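Local atomic coordinates of SusD superfamily protein (Bacteroides thetaiotaomicron VPI-5482, PDB entry 3HDX), a protein that probably binds polysaccharide at the outer membrane for carbohydrate uptake, as a member of the SusD family. Residues L29-T34 with W75-A80; F120-M125 with G130-V135. All coordinates share one frame; numbering follows the deposited sequence. Where two conformers were deposited one is given.

Contact 1. Residues L29-T34 with W75-A80; sequences LADNNT and WRRFYA
Across this contact the backbones stay well apart, 8.5 Å between Leu29 CA and Phe78 CA and 8.4 Å between Asp31 CA and Arg77 CA, so long side chains do the bridging. One segment is the end of helix 11-30 with the turn into helix 34-41; the other is the first turn of helix 76-91. This is ordinary helix-to-helix packing, in which an arginine holds the turn after one helix to the start of another. Arg77 spans the gap with a chain extended from CG to NE and meets Thr34 coming from the opposite direction. Its NH2 lies 2.8 Å from Thr34 OG1, but the N-H is bent to 123° and the hydrogen bond is weak. The same hydroxyl donates to Asp31 O at 2.7 Å, almost in line with the carbonyl (164°), while Thr34 N reaches that carbonyl too, and this double grip pins the turn. A valine in place of Thr34 would probably cost Asp31 O one of its two donors and leave Arg77 NH2 without this acceptor. Alongside, Leu29 and Phe78 cross at about a right angle, Leu29 CD1 standing 4.0 Å from Phe78 CE1. The guanidinium is held more firmly by backbone carbonyls outside the two segments: NE bonds to Ala28 O in helix 11-30 and NH2 to Val72 O in helix 67-73, while Leu29 also packs on Tyr124 of helix 104-129.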
loop_
_atom_site.group_PDB
_atom_site.type_symbol
_atom_site.label_atom_id
_atom_site.label_comp_id
_atom_site.label_asym_id
_atom_site.label_seq_id
_atom_site.Cartn_x
_atom_site.Cartn_y
_atom_site.Cartn_z
ATOM N N LEU A 29 5.355 -7.615 2.026
ATOM C CA LEU A 29 5.267 -6.190 2.406
ATOM C C LEU A 29 5.830 -5.919 3.790
ATOM O O LEU A 29 6.343 -4.841 4.050
ATOM C CB LEU A 29 3.813 -5.680 2.349
ATOM C CG LEU A 29 3.338 -5.247 0.965
ATOM C CD1 LEU A 29 3.425 -6.329 -0.086
ATOM C CD2 LEU A 29 1.942 -4.680 1.056
ATOM N N ALA A 30 5.719 -6.893 4.681
ATOM C CA ALA A 30 6.104 -6.700 6.091
ATOM C C ALA A 30 7.555 -7.040 6.397
ATOM O O ALA A 30 8.129 -6.444 7.300
ATOM C CB ALA A 30 5.174 -7.495 7.039
ATOM N N ASP A 31 8.153 -7.958 5.648
ATOM C CA ASP A 31 9.507 -8.391 5.956
ATOM C C ASP A 31 10.473 -7.196 5.887
ATOM O O ASP A 31 10.441 -6.377 4.958
ATOM C CB ASP A 31 9.931 -9.594 5.091
ATOM C CG ASP A 31 9.270 -10.950 5.535
ATOM O OD1 ASP A 31 8.461 -11.031 6.505
ATOM O OD2 ASP A 31 9.566 -11.960 4.850
ATOM N N ASN A 32 11.295 -7.080 6.928
ATOM C CA ASN A 32 12.230 -5.949 7.089
ATOM C C ASN A 32 11.551 -4.572 6.980
ATOM O O ASN A 32 12.196 -3.575 6.643
ATOM C CB ASN A 32 13.405 -6.088 6.109
ATOM C CG ASN A 32 14.237 -7.333 6.405
ATOM O OD1 ASN A 32 14.370 -8.224 5.560
ATOM N ND2 ASN A 32 14.712 -7.430 7.632
ATOM N N ASN A 33 10.262 -4.525 7.335
ATOM C CA ASN A 33 9.476 -3.300 7.259
ATOM C C ASN A 33 9.453 -2.665 5.859
ATOM O O ASN A 33 9.312 -1.446 5.715
ATOM C CB ASN A 33 9.926 -2.307 8.349
ATOM C CG ASN A 33 9.616 -2.793 9.719
ATOM O OD1 ASN A 33 8.567 -3.389 9.929
ATOM N ND2 ASN A 33 10.574 -2.649 10.644
ATOM N N THR A 34 9.508 -3.524 4.844
ATOM C CA THR A 34 9.506 -3.131 3.445
ATOM C C THR A 34 8.506 -2.032 3.111
ATOM O O THR A 34 8.849 -1.045 2.486
ATOM C CB THR A 34 9.262 -4.368 2.511
ATOM O OG1 THR A 34 10.438 -5.191 2.515
ATOM C CG2 THR A 34 8.879 -3.945 1.076
ATOM N N TRP A 75 14.112 -9.650 -4.207
ATOM C CA TRP A 75 12.691 -9.792 -4.521
ATOM C C TRP A 75 12.066 -11.186 -4.296
ATOM O O TRP A 75 10.930 -11.403 -4.651
ATOM C CB TRP A 75 12.381 -9.257 -5.945
ATOM C CG TRP A 75 13.120 -9.955 -7.047
ATOM C CD1 TRP A 75 13.460 -11.301 -7.146
ATOM C CD2 TRP A 75 13.595 -9.346 -8.245
ATOM N NE1 TRP A 75 14.113 -11.533 -8.327
ATOM C CE2 TRP A 75 14.192 -10.366 -9.030
ATOM C CE3 TRP A 75 13.571 -8.032 -8.749
ATOM C CZ2 TRP A 75 14.773 -10.106 -10.256
ATOM C CZ3 TRP A 75 14.132 -7.781 -9.978
ATOM C CH2 TRP A 75 14.757 -8.806 -10.705
ATOM N N ARG A 76 12.811 -12.133 -3.702
ATOM C CA ARG A 76 12.314 -13.508 -3.552
ATOM C C ARG A 76 10.913 -13.594 -2.922
ATOM O O ARG A 76 10.086 -14.382 -3.374
ATOM C CB ARG A 76 13.350 -14.364 -2.782
ATOM C CG ARG A 76 13.059 -15.837 -2.726
ATOM C CD ARG A 76 14.132 -16.662 -1.967
ATOM N NE ARG A 76 13.783 -18.084 -1.993
ATOM C CZ ARG A 76 14.232 -18.951 -2.898
ATOM N NH1 ARG A 76 15.079 -18.562 -3.841
ATOM N NH2 ARG A 76 13.844 -20.219 -2.851
ATOM N N ARG A 77 10.685 -12.825 -1.848
ATOM C CA ARG A 77 9.417 -12.847 -1.151
ATOM C C ARG A 77 8.205 -12.509 -2.030
ATOM O O ARG A 77 7.117 -13.019 -1.800
ATOM C CB ARG A 77 9.458 -11.965 0.098
ATOM C CG ARG A 77 9.687 -10.490 -0.188
ATOM C CD ARG A 77 10.094 -9.711 1.077
ATOM N NE ARG A 77 10.262 -8.276 0.830
ATOM C CZ ARG A 77 11.352 -7.703 0.295
ATOM N NH1 ARG A 77 12.388 -8.447 -0.142
ATOM N NH2 ARG A 77 11.430 -6.368 0.177
ATOM N N PHE A 78 8.420 -11.690 -3.047
ATOM C CA PHE A 78 7.359 -11.412 -4.022
ATOM C C PHE A 78 7.095 -12.611 -4.928
ATOM O O PHE A 78 5.949 -12.957 -5.151
ATOM C CB PHE A 78 7.645 -10.123 -4.787
ATOM C CG PHE A 78 7.536 -8.920 -3.910
ATOM C CD1 PHE A 78 6.272 -8.334 -3.712
ATOM C CD2 PHE A 78 8.615 -8.435 -3.198
ATOM C CE1 PHE A 78 6.129 -7.236 -2.864
ATOM C CE2 PHE A 78 8.444 -7.351 -2.334
ATOM C CZ PHE A 78 7.223 -6.769 -2.179
ATOM N N TYR A 79 8.147 -13.237 -5.442
ATOM C CA TYR A 79 7.988 -14.458 -6.247
ATOM C C TYR A 79 7.386 -15.599 -5.415
ATOM O O TYR A 79 6.676 -16.445 -5.966
ATOM C CB TYR A 79 9.261 -14.856 -7.004
ATOM C CG TYR A 79 9.482 -13.901 -8.125
ATOM C CD1 TYR A 79 8.662 -13.975 -9.263
ATOM C CD2 TYR A 79 10.460 -12.926 -8.079
ATOM C CE1 TYR A 79 8.792 -13.069 -10.289
ATOM C CE2 TYR A 79 10.595 -12.043 -9.100
ATOM C CZ TYR A 79 9.768 -12.118 -10.214
ATOM O OH TYR A 79 9.914 -11.172 -11.185
ATOM N N ALA A 80 7.582 -15.593 -4.083
ATOM C CA ALA A 80 6.913 -16.600 -3.250
ATOM C C ALA A 80 5.386 -16.471 -3.358
ATOM O O ALA A 80 4.662 -17.478 -3.397
ATOM C CB ALA A 80 7.377 -16.531 -1.783
#

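Contact 2. Residues F120-M125 with G130-V135; sequences FAYFYM and GDVPLV
Tyr122 points its ring from helix 104-129 into the chain that leaves the same helix, meeting it with both a face and an edge. Over one face comes Leu134, crossing the tyrosine at about a right angle: its CD1 sits 4.2 Å from the ring centroid and 21° off the normal, a CH-pi contact displaced toward the hydroxyl end, where CD1 is 3.9 Å from Tyr122 CZ. With Leu134 CG anti to the backbone N (chi1 -180°), the leucine branch reaches back over the ring. The ring's edge meets quite different groups. Val132 CG2 lies 4.2 Å from Tyr122 CD1, and Pro133 O approaches CE1 of the tyrosine at 3.7 Å. At the far end the phenol OH of Tyr122 donates to Val135 O, 2.6 Å away; the donor stands somewhat out of the carbonyl plane, with a C=O...donor angle of 116°. This bond, with the leucine over the face, probably limits how far the ring can shift.

The helix ends at Gly130 and the chain turns off in an extended run that crosses the side of the helix, where Tyr122 and Met125 project. Gly130 has a positive phi; there a beta carbon would collide with the carbonyl oxygen of the residue before, which only glycine avoids. Both segments belong to the helix-rich, TPR-related part of the SusD fold.

One turn along from Tyr122, the selenomethionine at position 125 adds to the apolar surface. In the conformer given, Met125 CE comes to 4.0 Å from Val132 CG1, and Met125 CG lies against both valine methyls. Beyond these segments, Tyr79 of helix 76-91 packs against Tyr122, Met125 and Val132, and Val155 of helix 152-169 touches Tyr122 and Val132.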
loop_
_atom_site.group_PDB
_atom_site.type_symbol
_atom_site.label_atom_id
_atom_site.label_comp_id
_atom_site.label_asym_id
_atom_site.label_seq_id
_atom_site.Cartn_x
_atom_site.Cartn_y
_atom_site.Cartn_z
ATOM N N PHE A 120 -1.413 -7.981 -7.723
ATOM C CA PHE A 120 -0.962 -6.968 -6.740
ATOM C C PHE A 120 0.538 -7.078 -6.489
ATOM O O PHE A 120 1.240 -6.050 -6.472
ATOM C CB PHE A 120 -1.770 -7.095 -5.441
ATOM C CG PHE A 120 -1.300 -6.211 -4.336
ATOM C CD1 PHE A 120 -1.551 -4.852 -4.365
ATOM C CD2 PHE A 120 -0.590 -6.745 -3.269
ATOM C CE1 PHE A 120 -1.112 -4.036 -3.307
ATOM C CE2 PHE A 120 -0.143 -5.934 -2.227
ATOM C CZ PHE A 120 -0.410 -4.586 -2.243
ATOM N N ALA A 121 1.021 -8.305 -6.281
ATOM C CA ALA A 121 2.449 -8.514 -6.052
ATOM C C ALA A 121 3.265 -7.972 -7.215
ATOM O O ALA A 121 4.275 -7.275 -7.000
ATOM C CB ALA A 121 2.753 -10.031 -5.793
ATOM N N TYR A 122 2.790 -8.225 -8.455
ATOM C CA TYR A 122 3.478 -7.699 -9.623
ATOM C C TYR A 122 3.520 -6.172 -9.638
ATOM O O TYR A 122 4.566 -5.599 -9.882
ATOM C CB TYR A 122 2.946 -8.277 -10.930
ATOM C CG TYR A 122 3.641 -9.572 -11.338
ATOM C CD1 TYR A 122 5.023 -9.592 -11.558
ATOM C CD2 TYR A 122 2.936 -10.782 -11.463
ATOM C CE1 TYR A 122 5.697 -10.768 -11.917
ATOM C CE2 TYR A 122 3.591 -11.946 -11.883
ATOM C CZ TYR A 122 4.974 -11.956 -12.057
ATOM O OH TYR A 122 5.594 -13.137 -12.407
ATOM N N PHE A 123 2.375 -5.529 -9.424
ATOM C CA PHE A 123 2.340 -4.070 -9.371
ATOM C C PHE A 123 3.295 -3.528 -8.308
ATOM O O PHE A 123 4.090 -2.638 -8.554
ATOM C CB PHE A 123 0.917 -3.592 -9.076
ATOM C CG PHE A 123 0.839 -2.133 -8.668
ATOM C CD1 PHE A 123 1.283 -1.155 -9.534
ATOM C CD2 PHE A 123 0.316 -1.769 -7.438
ATOM C CE1 PHE A 123 1.209 0.183 -9.164
ATOM C CE2 PHE A 123 0.245 -0.408 -7.083
ATOM C CZ PHE A 123 0.649 0.531 -7.983
ATOM N N TYR A 124 3.189 -4.108 -7.118
ATOM C CA TYR A 124 3.958 -3.637 -5.961
ATOM C C TYR A 124 5.459 -3.720 -6.220
ATOM O O TYR A 124 6.215 -2.801 -5.942
ATOM C CB TYR A 124 3.521 -4.424 -4.699
ATOM C CG TYR A 124 3.883 -3.741 -3.402
ATOM C CD1 TYR A 124 5.158 -3.900 -2.853
ATOM C CD2 TYR A 124 2.965 -2.931 -2.716
ATOM C CE1 TYR A 124 5.511 -3.333 -1.664
ATOM C CE2 TYR A 124 3.289 -2.333 -1.516
ATOM C CZ TYR A 124 4.585 -2.534 -0.999
ATOM O OH TYR A 124 4.930 -1.960 0.183
HETATM N N MSE A 125 5.872 -4.833 -6.816
HETATM C CA MSE A 125 7.285 -5.061 -7.068
HETATM C C MSE A 125 7.771 -4.187 -8.254
HETATM O O MSE A 125 8.926 -3.744 -8.264
HETATM C CB MSE A 125 7.616 -6.555 -7.197
HETATM C CG MSE A 125 7.229 -7.157 -8.504
HETATM SE SE MSE A 125 7.458 -9.065 -8.584
HETATM C CE MSE A 125 9.360 -9.124 -8.090
ATOM N N GLY A 130 11.109 -1.714 -10.917
ATOM C CA GLY A 130 10.901 -1.430 -12.337
ATOM C C GLY A 130 10.706 -2.751 -13.087
ATOM O O GLY A 130 9.801 -3.522 -12.791
ATOM N N ASP A 131 11.593 -3.038 -14.036
ATOM C CA ASP A 131 11.509 -4.258 -14.804
ATOM C C ASP A 131 11.719 -5.448 -13.870
ATOM O O ASP A 131 12.629 -5.436 -13.043
ATOM C CB ASP A 131 12.580 -4.306 -15.899
ATOM C CG ASP A 131 12.473 -3.203 -16.941
ATOM O OD1 ASP A 131 11.457 -2.464 -17.040
ATOM O OD2 ASP A 131 13.476 -3.108 -17.719
ATOM N N VAL A 132 10.905 -6.489 -14.022
ATOM C CA VAL A 132 11.038 -7.710 -13.215
ATOM C C VAL A 132 10.684 -8.895 -14.103
ATOM O O VAL A 132 9.872 -8.733 -15.048
ATOM C CB VAL A 132 10.138 -7.714 -11.931
ATOM C CG1 VAL A 132 10.475 -6.564 -10.992
ATOM C CG2 VAL A 132 8.658 -7.678 -12.328
ATOM N N PRO A 133 11.266 -10.094 -13.828
ATOM C CA PRO A 133 10.901 -11.240 -14.702
ATOM C C PRO A 133 9.399 -11.602 -14.627
ATOM O O PRO A 133 8.845 -11.757 -13.520
ATOM C CB PRO A 133 11.763 -12.400 -14.183
ATOM C CG PRO A 133 12.852 -11.751 -13.454
ATOM C CD PRO A 133 12.435 -10.397 -12.980
ATOM N N LEU A 134 8.756 -11.656 -15.797
ATOM C CA LEU A 134 7.331 -11.967 -15.838
ATOM C C LEU A 134 7.129 -13.489 -15.923
ATOM O O LEU A 134 7.291 -14.087 -16.980
ATOM C CB LEU A 134 6.651 -11.232 -16.988
ATOM C CG LEU A 134 5.141 -11.485 -17.116
ATOM C CD1 LEU A 134 4.332 -11.248 -15.828
ATOM C CD2 LEU A 134 4.590 -10.630 -18.334
ATOM N N VAL A 135 6.857 -14.091 -14.773
ATOM C CA VAL A 135 6.599 -15.519 -14.619
ATOM C C VAL A 135 5.074 -15.725 -14.476
ATOM O O VAL A 135 4.455 -15.225 -13.530
ATOM C CB VAL A 135 7.376 -16.087 -13.417
ATOM C CG1 VAL A 135 7.096 -17.612 -13.279
ATOM C CG2 VAL A 135 8.897 -15.779 -13.545
#

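How the contacts relate
Both contacts are largely buried, with centres about 12 Å apart, and illustrate how the chain just beyond a helix is tied to a helical core. Contact 1 joins parts distant in sequence and pairs a weak arginine-hydroxyl bond with a buried leucine-phenylalanine contact; contact 2, between a helix and the chain just after it, is mainly apolar, its phenol bond at the far end. Helices 76-91 and 104-129 connect them. Tyr79 OH lies 2.6 Å from Pro133 O, a probable hydrogen bond. Successive residues of helix 76-91 therefore serve different neighbours: Arg77 reaches the turn after helix 11-30, Phe78 lies against Leu29 at the end of that helix and against Tyr124, and Tyr79 meets the chain after helix 104-129.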